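PDB 6UUF: nudix Hydrolase, RenU from Mycolicibacterium smegmatis, which probably hydrolyses nucleotide substrates, with NADH among the likely ones, using magnesium in the manner of the Nudix hydrolase family. Local coordinates for residues G25-P33 and L153-L162; A37-S48 and R124-E134. The protein carries 3 engineered substitutions. One frame throughout, in Å; residues are numbered along the deposited sequence.

Contact 1: G25-P33 and L153-L162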
loop_
_atom_site.group_PDB
_atom_site.type_symbol
_atom_site.label_atom_id
_atom_site.label_comp_id
_atom_site.label_asym_id
_atom_site.label_seq_id
_atom_site.Cartn_x
_atom_site.Cartn_y
_atom_site.Cartn_z
ATOM N N GLY A 25 -0.316 3.006 2.346
ATOM C CA GLY A 25 -0.602 1.638 1.898
ATOM C C GLY A 25 0.404 0.639 2.417
ATOM O O GLY A 25 1.573 0.997 2.622
ATOM N N LEU A 26 -0.050 -0.612 2.595
ATOM C CA LEU A 26 0.793 -1.682 3.055
ATOM C C LEU A 26 1.372 -2.494 1.927
ATOM O O LEU A 26 0.634 -3.109 1.179
ATOM C CB LEU A 26 0.007 -2.602 3.958
ATOM C CG LEU A 26 0.868 -3.424 4.898
ATOM C CD1 LEU A 26 1.697 -2.596 5.868
ATOM C CD2 LEU A 26 -0.086 -4.350 5.646
ATOM N N LEU A 27 2.698 -2.520 1.838
ATOM C CA LEU A 27 3.438 -3.464 0.990
ATOM C C LEU A 27 3.885 -4.606 1.860
ATOM O O LEU A 27 4.943 -4.547 2.500
ATOM C CB LEU A 27 4.640 -2.762 0.351
ATOM C CG LEU A 27 5.573 -3.572 -0.536
ATOM C CD1 LEU A 27 4.740 -4.286 -1.567
ATOM C CD2 LEU A 27 6.549 -2.637 -1.269
ATOM N N LEU A 28 3.050 -5.627 1.932
ATOM C CA LEU A 28 3.286 -6.780 2.779
ATOM C C LEU A 28 4.021 -7.876 1.983
ATOM O O LEU A 28 3.518 -8.315 0.956
ATOM C CB LEU A 28 1.975 -7.341 3.286
ATOM C CG LEU A 28 2.110 -8.547 4.224
ATOM C CD1 LEU A 28 2.993 -8.269 5.460
ATOM C CD2 LEU A 28 0.714 -8.926 4.665
ATOM N N ARG A 29 5.175 -8.316 2.489
ATOM C CA ARG A 29 6.020 -9.326 1.849
ATOM C C ARG A 29 5.912 -10.643 2.546
ATOM O O ARG A 29 5.783 -10.677 3.777
ATOM C CB ARG A 29 7.476 -8.904 1.816
ATOM C CG ARG A 29 7.689 -7.495 1.254
ATOM C CD ARG A 29 9.170 -7.117 1.280
ATOM N NE ARG A 29 9.752 -7.122 2.637
ATOM C CZ ARG A 29 11.046 -6.940 2.891
ATOM N NH1 ARG A 29 11.934 -6.764 1.897
ATOM N NH2 ARG A 29 11.459 -6.960 4.146
ATOM N N ALA A 30 5.938 -11.725 1.768
ATOM C CA ALA A 30 6.010 -13.089 2.330
ATOM C C ALA A 30 6.900 -14.026 1.523
ATOM O O ALA A 30 6.939 -13.950 0.309
ATOM C CB ALA A 30 4.630 -13.713 2.520
ATOM N N PRO A 31 7.627 -14.912 2.217
ATOM C CA PRO A 31 8.474 -15.860 1.496
ATOM C C PRO A 31 7.622 -16.957 0.903
ATOM O O PRO A 31 6.628 -17.369 1.516
ATOM C CB PRO A 31 9.381 -16.426 2.587
ATOM C CG PRO A 31 8.718 -16.105 3.885
ATOM C CD PRO A 31 7.528 -15.249 3.650
ATOM N N MET A 32 7.990 -17.416 -0.275
ATOM C CA MET A 32 7.330 -18.598 -0.838
ATOM C C MET A 32 8.045 -19.881 -0.381
ATOM O O MET A 32 9.220 -19.814 0.015
ATOM C CB MET A 32 7.309 -18.465 -2.351
ATOM C CG MET A 32 6.457 -17.309 -2.831
ATOM S SD MET A 32 4.782 -17.513 -2.213
ATOM C CE MET A 32 3.752 -17.109 -3.616
ATOM N N PRO A 33 7.358 -21.052 -0.409
ATOM C CA PRO A 33 8.152 -22.271 -0.115
ATOM C C PRO A 33 9.410 -22.342 -1.005
ATOM O O PRO A 33 10.496 -22.642 -0.511
ATOM C CB PRO A 33 7.163 -23.414 -0.381
ATOM C CG PRO A 33 5.814 -22.802 -0.142
ATOM C CD PRO A 33 5.926 -21.364 -0.601
ATOM N N LEU A 153 10.470 1.297 -4.920
ATOM C CA LEU A 153 10.168 0.358 -3.824
ATOM C C LEU A 153 10.967 -0.919 -3.885
ATOM O O LEU A 153 11.355 -1.443 -2.850
ATOM C CB LEU A 153 8.678 -0.015 -3.786
ATOM C CG LEU A 153 7.837 1.143 -3.316
ATOM C CD1 LEU A 153 6.381 0.963 -3.659
ATOM C CD2 LEU A 153 8.018 1.331 -1.820
ATOM N N ARG A 154 11.185 -1.460 -5.085
ATOM C CA ARG A 154 12.027 -2.654 -5.208
ATOM C C ARG A 154 13.452 -2.430 -4.727
ATOM O O ARG A 154 14.039 -3.299 -4.063
ATOM C CB ARG A 154 12.064 -3.094 -6.651
ATOM C CG ARG A 154 10.781 -3.740 -7.070
ATOM C CD ARG A 154 10.967 -5.228 -7.062
ATOM N NE ARG A 154 11.360 -5.680 -8.374
ATOM C CZ ARG A 154 11.759 -6.910 -8.658
ATOM N NH1 ARG A 154 11.911 -7.845 -7.707
ATOM N NH2 ARG A 154 12.027 -7.187 -9.917
ATOM N N GLU A 155 14.014 -1.272 -5.092
ATOM C CA GLU A 155 15.383 -0.929 -4.665
ATOM C C GLU A 155 15.433 -0.879 -3.125
ATOM O O GLU A 155 16.317 -1.426 -2.479
ATOM C CB GLU A 155 15.832 0.395 -5.287
ATOM C CG GLU A 155 15.999 0.313 -6.794
ATOM C CD GLU A 155 16.179 1.639 -7.533
ATOM O OE1 GLU A 155 16.112 2.739 -6.932
ATOM O OE2 GLU A 155 16.383 1.575 -8.769
ATOM N N VAL A 156 14.436 -0.251 -2.546
ATOM C CA VAL A 156 14.305 -0.246 -1.106
ATOM C C VAL A 156 14.067 -1.632 -0.534
ATOM O O VAL A 156 14.707 -2.014 0.418
ATOM C CB VAL A 156 13.179 0.686 -0.645
ATOM C CG1 VAL A 156 12.969 0.593 0.858
ATOM C CG2 VAL A 156 13.513 2.122 -1.049
ATOM N N THR A 157 13.164 -2.407 -1.085
ATOM C CA THR A 157 12.923 -3.723 -0.467
ATOM C C THR A 157 14.197 -4.577 -0.484
ATOM O O THR A 157 14.444 -5.337 0.452
ATOM C CB THR A 157 11.753 -4.483 -1.134
ATOM O OG1 THR A 157 11.975 -4.517 -2.530
ATOM C CG2 THR A 157 10.414 -3.784 -0.867
ATOM N N ALA A 158 15.019 -4.421 -1.528
ATOM C CA ALA A 158 16.215 -5.245 -1.687
ATOM C C ALA A 158 17.255 -4.917 -0.644
ATOM O O ALA A 158 18.130 -5.739 -0.392
ATOM C CB ALA A 158 16.815 -5.128 -3.091
ATOM N N THR A 159 17.168 -3.741 -0.022
ATOM C CA THR A 159 18.068 -3.426 1.086
ATOM C C THR A 159 17.533 -3.847 2.458
ATOM O O THR A 159 18.188 -3.576 3.422
ATOM C CB THR A 159 18.397 -1.932 1.162
ATOM O OG1 THR A 159 17.257 -1.231 1.674
ATOM C CG2 THR A 159 18.789 -1.354 -0.220
ATOM N N ILE A 160 16.354 -4.461 2.566
ATOM C CA ILE A 160 15.928 -5.079 3.827
ATOM C C ILE A 160 15.383 -6.454 3.547
ATOM O O ILE A 160 14.224 -6.582 3.226
ATOM C CB ILE A 160 14.847 -4.282 4.612
ATOM C CG1 ILE A 160 13.894 -3.526 3.683
ATOM C CG2 ILE A 160 15.509 -3.300 5.578
ATOM C CD1 ILE A 160 12.822 -2.755 4.425
ATOM N N PRO A 161 16.209 -7.503 3.680
ATOM C CA PRO A 161 15.659 -8.859 3.497
ATOM C C PRO A 161 14.668 -9.260 4.570
ATOM O O PRO A 161 14.695 -8.724 5.682
ATOM C CB PRO A 161 16.888 -9.744 3.598
ATOM C CG PRO A 161 17.874 -8.907 4.373
ATOM C CD PRO A 161 17.669 -7.542 3.837
ATOM N N LEU A 162 13.802 -10.207 4.225
ATOM C CA LEU A 162 12.769 -10.649 5.144
ATOM C C LEU A 162 13.422 -11.213 6.382
ATOM O O LEU A 162 14.520 -11.718 6.329
ATOM C CB LEU A 162 11.838 -11.714 4.536
ATOM C CG LEU A 162 10.642 -11.206 3.727
ATOM C CD1 LEU A 162 11.113 -10.644 2.397
ATOM C CD2 LEU A 162 9.641 -12.320 3.502
#

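Contact 2: A37-S48 and R124-E134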
loop_
_atom_site.group_PDB
_atom_site.type_symbol
_atom_site.label_atom_id
_atom_site.label_comp_id
_atom_site.label_asym_id
_atom_site.label_seq_id
_atom_site.Cartn_x
_atom_site.Cartn_y
_atom_site.Cartn_z
ATOM N N ALA A 37 10.424 -13.984 -2.637
ATOM C CA ALA A 37 9.498 -13.097 -1.992
ATOM C C ALA A 37 8.215 -12.837 -2.826
ATOM O O ALA A 37 8.304 -12.496 -3.996
ATOM C CB ALA A 37 10.204 -11.799 -1.712
ATOM N N ALA A 38 7.042 -12.971 -2.202
ATOM C CA ALA A 38 5.808 -12.446 -2.777
ATOM C C ALA A 38 5.286 -11.203 -2.061
ATOM O O ALA A 38 5.558 -10.998 -0.903
ATOM C CB ALA A 38 4.720 -13.519 -2.807
ATOM N N VAL A 39 4.497 -10.391 -2.768
ATOM C CA VAL A 39 3.798 -9.270 -2.159
ATOM C C VAL A 39 2.287 -9.376 -2.366
ATOM O O VAL A 39 1.795 -9.949 -3.344
ATOM C CB VAL A 39 4.367 -7.890 -2.621
ATOM C CG1 VAL A 39 5.872 -7.832 -2.355
ATOM C CG2 VAL A 39 4.120 -7.638 -4.074
ATOM N N LEU A 40 1.535 -8.820 -1.427
ATOM C CA LEU A 40 0.095 -8.975 -1.447
ATOM C C LEU A 40 -0.482 -7.811 -2.175
ATOM O O LEU A 40 -0.328 -6.702 -1.726
ATOM C CB LEU A 40 -0.462 -9.057 -0.030
ATOM C CG LEU A 40 -1.988 -9.081 0.006
ATOM C CD1 LEU A 40 -2.470 -10.376 -0.614
ATOM C CD2 LEU A 40 -2.503 -8.932 1.415
ATOM N N LEU A 41 -1.165 -8.030 -3.292
ATOM C CA LEU A 41 -1.758 -6.904 -3.986
ATOM C C LEU A 41 -3.262 -7.029 -4.030
ATOM O O LEU A 41 -3.823 -8.127 -3.984
ATOM C CB LEU A 41 -1.227 -6.736 -5.410
ATOM C CG LEU A 41 0.278 -6.630 -5.560
ATOM C CD1 LEU A 41 0.715 -6.592 -7.027
ATOM C CD2 LEU A 41 0.737 -5.408 -4.834
ATOM N N GLN A 42 -3.865 -5.867 -4.181
ATOM C CA GLN A 42 -5.283 -5.695 -4.250
ATOM C C GLN A 42 -5.688 -5.265 -5.664
ATOM O O GLN A 42 -5.135 -4.305 -6.210
ATOM C CB GLN A 42 -5.706 -4.630 -3.254
ATOM C CG GLN A 42 -7.205 -4.532 -3.075
ATOM C CD GLN A 42 -7.574 -3.305 -2.291
ATOM O OE1 GLN A 42 -7.120 -2.204 -2.605
ATOM N NE2 GLN A 42 -8.414 -3.477 -1.282
ATOM N N HIS A 43 -6.633 -6.020 -6.233
ATOM C CA HIS A 43 -7.253 -5.693 -7.514
ATOM C C HIS A 43 -8.440 -4.782 -7.236
ATOM O O HIS A 43 -9.360 -5.155 -6.495
ATOM C CB HIS A 43 -7.741 -6.949 -8.184
ATOM C CG HIS A 43 -8.222 -6.732 -9.586
ATOM N ND1 HIS A 43 -7.475 -6.074 -10.539
ATOM C CD2 HIS A 43 -9.372 -7.101 -10.202
ATOM C CE1 HIS A 43 -8.143 -6.044 -11.681
ATOM N NE2 HIS A 43 -9.297 -6.660 -11.502
ATOM N N ARG A 44 -8.443 -3.608 -7.838
ATOM C CA ARG A 44 -9.380 -2.588 -7.416
ATOM C C ARG A 44 -10.705 -2.858 -8.157
ATOM O O ARG A 44 -10.712 -3.045 -9.387
ATOM C CB ARG A 44 -8.811 -1.190 -7.691
ATOM C CG ARG A 44 -7.339 -0.993 -7.258
ATOM C CD ARG A 44 -7.121 -0.614 -5.815
ATOM N NE ARG A 44 -6.698 0.786 -5.740
ATOM C CZ ARG A 44 -7.484 1.835 -5.493
ATOM N NH1 ARG A 44 -8.801 1.695 -5.263
ATOM N NH2 ARG A 44 -6.940 3.054 -5.477
ATOM N N ALA A 45 -11.803 -2.959 -7.404
ATOM C CA ALA A 45 -13.141 -3.135 -8.016
ATOM C C ALA A 45 -13.426 -1.928 -8.934
ATOM O O ALA A 45 -13.174 -0.815 -8.503
ATOM C CB ALA A 45 -14.209 -3.254 -6.929
ATOM N N PRO A 46 -13.887 -2.139 -10.198
ATOM C CA PRO A 46 -14.302 -1.039 -11.131
ATOM C C PRO A 46 -15.059 0.186 -10.564
ATOM O O PRO A 46 -14.777 1.319 -10.994
ATOM C CB PRO A 46 -15.148 -1.782 -12.174
ATOM C CG PRO A 46 -14.390 -3.083 -12.305
ATOM C CD PRO A 46 -13.815 -3.420 -10.935
ATOM N N TRP A 47 -15.965 -0.039 -9.594
ATOM C CA TRP A 47 -16.641 1.075 -8.898
ATOM C C TRP A 47 -15.762 1.950 -8.000
ATOM O O TRP A 47 -16.209 3.019 -7.623
ATOM C CB TRP A 47 -17.886 0.627 -8.106
ATOM C CG TRP A 47 -17.719 -0.449 -7.059
ATOM C CD1 TRP A 47 -18.108 -1.750 -7.181
ATOM C CD2 TRP A 47 -17.189 -0.311 -5.720
ATOM N NE1 TRP A 47 -17.831 -2.440 -6.027
ATOM C CE2 TRP A 47 -17.267 -1.590 -5.111
ATOM C CE3 TRP A 47 -16.641 0.755 -4.988
ATOM C CZ2 TRP A 47 -16.815 -1.844 -3.786
ATOM C CZ3 TRP A 47 -16.182 0.507 -3.652
ATOM C CH2 TRP A 47 -16.290 -0.791 -3.073
ATOM N N SER A 48 -14.556 1.488 -7.623
ATOM C CA SER A 48 -13.611 2.277 -6.801
ATOM C C SER A 48 -12.592 3.041 -7.664
ATOM O O SER A 48 -12.490 2.819 -8.906
ATOM C CB SER A 48 -12.884 1.390 -5.763
ATOM O OG SER A 48 -11.864 0.575 -6.347
ATOM N N ARG A 124 -14.732 -4.657 1.282
ATOM C CA ARG A 124 -14.541 -3.302 0.758
ATOM C C ARG A 124 -14.318 -3.341 -0.781
ATOM O O ARG A 124 -15.091 -4.021 -1.480
ATOM C CB ARG A 124 -13.413 -2.581 1.533
ATOM C CG ARG A 124 -13.716 -2.329 3.013
ATOM C CD ARG A 124 -14.261 -0.923 3.226
ATOM N NE ARG A 124 -14.417 -0.570 4.636
ATOM C CZ ARG A 124 -14.690 0.659 5.094
ATOM N NH1 ARG A 124 -14.847 1.693 4.263
ATOM N NH2 ARG A 124 -14.805 0.861 6.405
ATOM N N GLU A 125 -13.259 -2.696 -1.298
ATOM C CA GLU A 125 -12.992 -2.663 -2.759
ATOM C C GLU A 125 -12.113 -3.847 -3.251
ATOM O O GLU A 125 -11.646 -3.854 -4.409
ATOM C CB GLU A 125 -12.422 -1.302 -3.269
ATOM C CG GLU A 125 -12.030 -0.252 -2.250
ATOM C CD GLU A 125 -10.660 -0.479 -1.651
ATOM O OE1 GLU A 125 -10.592 -1.002 -0.516
ATOM O OE2 GLU A 125 -9.668 -0.111 -2.322
ATOM N N SER A 126 -11.898 -4.839 -2.378
ATOM C CA SER A 126 -11.109 -6.021 -2.720
ATOM C C SER A 126 -11.948 -6.900 -3.625
ATOM O O SER A 126 -12.826 -7.657 -3.162
ATOM C CB SER A 126 -10.653 -6.773 -1.463
ATOM O OG SER A 126 -9.904 -5.898 -0.625
ATOM N N ALA A 127 -11.720 -6.702 -4.922
ATOM C CA ALA A 127 -12.297 -7.548 -5.951
ATOM C C ALA A 127 -11.544 -8.872 -5.903
ATOM O O ALA A 127 -12.142 -9.951 -5.988
ATOM C CB ALA A 127 -12.162 -6.902 -7.328
ATOM N N GLU A 128 -10.226 -8.756 -5.766
ATOM C CA GLU A 128 -9.371 -9.868 -5.433
ATOM C C GLU A 128 -8.149 -9.317 -4.644
ATOM O O GLU A 128 -7.781 -8.126 -4.713
ATOM C CB GLU A 128 -8.970 -10.635 -6.723
ATOM C CG GLU A 128 -8.382 -12.038 -6.504
ATOM C CD GLU A 128 -7.552 -12.561 -7.680
ATOM O OE1 GLU A 128 -7.794 -12.157 -8.840
ATOM O OE2 GLU A 128 -6.649 -13.394 -7.442
ATOM N N LEU A 129 -7.610 -10.186 -3.818
ATOM C CA LEU A 129 -6.286 -10.044 -3.264
ATOM C C LEU A 129 -5.475 -11.224 -3.738
ATOM O O LEU A 129 -5.951 -12.364 -3.746
ATOM C CB LEU A 129 -6.349 -10.065 -1.768
ATOM C CG LEU A 129 -7.001 -8.830 -1.192
ATOM C CD1 LEU A 129 -7.737 -9.234 0.080
ATOM C CD2 LEU A 129 -5.917 -7.775 -0.986
ATOM N N ARG A 130 -4.233 -10.950 -4.111
ATOM C CA ARG A 130 -3.392 -11.972 -4.641
ATOM C C ARG A 130 -1.926 -11.754 -4.240
ATOM O O ARG A 130 -1.379 -10.624 -4.302
ATOM C CB ARG A 130 -3.544 -11.963 -6.155
ATOM C CG ARG A 130 -3.155 -13.284 -6.779
ATOM C CD ARG A 130 -2.949 -13.105 -8.267
ATOM N NE ARG A 130 -4.205 -13.098 -9.027
ATOM C CZ ARG A 130 -4.313 -12.788 -10.325
ATOM N NH1 ARG A 130 -3.247 -12.405 -11.073
ATOM N NH2 ARG A 130 -5.506 -12.858 -10.878
ATOM N N TRP A 131 -1.322 -12.849 -3.801
ATOM C CA TRP A 131 0.086 -12.890 -3.544
ATOM C C TRP A 131 0.768 -12.969 -4.880
ATOM O O TRP A 131 0.410 -13.818 -5.691
ATOM C CB TRP A 131 0.409 -14.079 -2.667
ATOM C CG TRP A 131 0.016 -13.854 -1.251
ATOM C CD1 TRP A 131 -1.083 -14.363 -0.598
ATOM C CD2 TRP A 131 0.706 -13.044 -0.305
ATOM N NE1 TRP A 131 -1.097 -13.926 0.697
ATOM C CE2 TRP A 131 -0.020 -13.120 0.916
ATOM C CE3 TRP A 131 1.886 -12.261 -0.364
ATOM C CZ2 TRP A 131 0.376 -12.433 2.073
ATOM C CZ3 TRP A 131 2.299 -11.594 0.778
ATOM C CH2 TRP A 131 1.543 -11.682 1.996
ATOM N N VAL A 132 1.712 -12.074 -5.134
ATOM C CA VAL A 132 2.355 -11.964 -6.473
ATOM C C VAL A 132 3.861 -11.950 -6.277
ATOM O O VAL A 132 4.382 -11.173 -5.498
ATOM C CB VAL A 132 1.935 -10.680 -7.193
ATOM C CG1 VAL A 132 2.677 -10.473 -8.520
ATOM C CG2 VAL A 132 0.431 -10.703 -7.431
ATOM N N LEU A 133 4.577 -12.828 -6.947
ATOM C CA LEU A 133 6.040 -12.791 -6.858
ATOM C C LEU A 133 6.532 -11.378 -7.196
ATOM O O LEU A 133 6.032 -10.785 -8.135
ATOM C CB LEU A 133 6.685 -13.828 -7.770
ATOM C CG LEU A 133 6.508 -15.267 -7.282
ATOM C CD1 LEU A 133 6.873 -16.264 -8.378
ATOM C CD2 LEU A 133 7.315 -15.530 -6.035
ATOM N N GLU A 134 7.449 -10.852 -6.376
ATOM C CA GLU A 134 8.040 -9.545 -6.590
ATOM C C GLU A 134 8.493 -9.261 -8.013
ATOM O O GLU A 134 8.246 -8.188 -8.534
ATOM C CB GLU A 134 9.267 -9.377 -5.697
ATOM C CG GLU A 134 8.990 -8.980 -4.279
ATOM C CD GLU A 134 10.255 -8.470 -3.580
ATOM O OE1 GLU A 134 11.215 -9.288 -3.454
ATOM O OE2 GLU A 134 10.290 -7.259 -3.191
#

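Contact 1: G25-P33 and L153-L162
R29 reaches from strand 25-31, in the mixed sheet of the Nudix fold, to carbonyls at the end of helix 153-158 and in the turn that follows, a worked example of how an arginine can tie down the chain as it leaves a helix. The short strand and helix axes stay 12.0 Å apart, inclined at 48°, so side chains bridge the space. The tight centre is the guanidinium of the buried R29, whose chain bends at its third torsion (chi3 -60°), which turns the group toward the turn after the helix. NH1 and NH2 converge end-on upon one acceptor, I160 O, at 2.7 Å from NH1 and 2.9 Å from NH2, both in the guanidinium plane. NH1 adds a weak bond to T157 O. L162 CD1 sits over the centre of one face of the same group, 3.7 Å from R29 CZ. NE forms a salt bridge with D113, so bonds at NE as well as at NH1 and NH2 limit the rotation of the flat group, and the buried charge has a mate. A leucine in its place would remove every one of these donors, and would probably leave I160 O without its double grip, D113 without this salt-bridge partner and the turn freer to move. Next to this centre comes a buried but lighter apolar touch: L27 CD2 meets T157 CG2 at 4.1 Å and also rests against L153 CB, while L153 continues onto T109 of the neighbouring strand 104-113. Toward solvent the contact thins: P161 is exposed, and I160, L162 and P31 are partly so. There the other methyl of L162, CD2, lies against P31, at the end of the strand, 3.6 Å from its CD.

Contact 2: A37-S48 and R124-E134
The antiparallel ladder of strands 37-44 and 128-133 belongs to the mixed sheet of the Nudix fold and illustrates how one strand pair can serve two unlike faces. V39 with V132 and L41 with R130 are hydrogen-bonded pairs; the L41 N to R130 O bond is 2.8 Å and nearly straight at 178°. On the side of the sheet shared by L40 and W131, L40 CB stands over one face of the W131 indole, 3.8 Å from the centroid of the six-membered ring and only 8° off its normal, a clear CH-pi contact. L40 CG turns anti to the backbone N (chi1 174°), bringing CD1 to 4.1 Å from L129 CB. The indole NE1 bonds to L118 O, which settles its polar edge. Further along this face, L129 and Q42 approach helix 67-79, which probably forms the helical part of the Nudix box. The extended Q42 chain delivers NE2 to S126 OG at 2.9 Å, with the hydroxyl in the amide plane; S126 OG is also bonded to A78 O. On the other face L41 CD1 packs on V132 CG2, and R130 grips E128 side-on, NE to OE2 and NH2 to OE1, beside W54. Past the corner at A127, A45 N still donates to E125 O. E125 also answers the charge of R44, but purely electrostatically, as OE2 lies well out of the guanidinium plane, 3.6 Å from R44 NH1. The ladder closes at its opposite end with E134 N donating to A37 O at 3.0 Å.

Contacts 1 and 2 meet in one sheet, since strands 23-31 and 37-44 are neighbours there, and contact 2 is nested within the chain loop that contact 1 closes. A30 O and L28 O probably accept from A38 N and L40 N, while A30 CB packs on W131 CZ3. Both mix buried and exposed residues, but their chemistry differs. Contact 2 is sheet construction, with a run of backbone bonds and 1091 Å² buried. Contact 1 joins the sheet to the C-terminal helix and its tail, burying 387 Å², and its polar links all come from a single side chain. The weak bond between E134 and T157 is a further bridge between them.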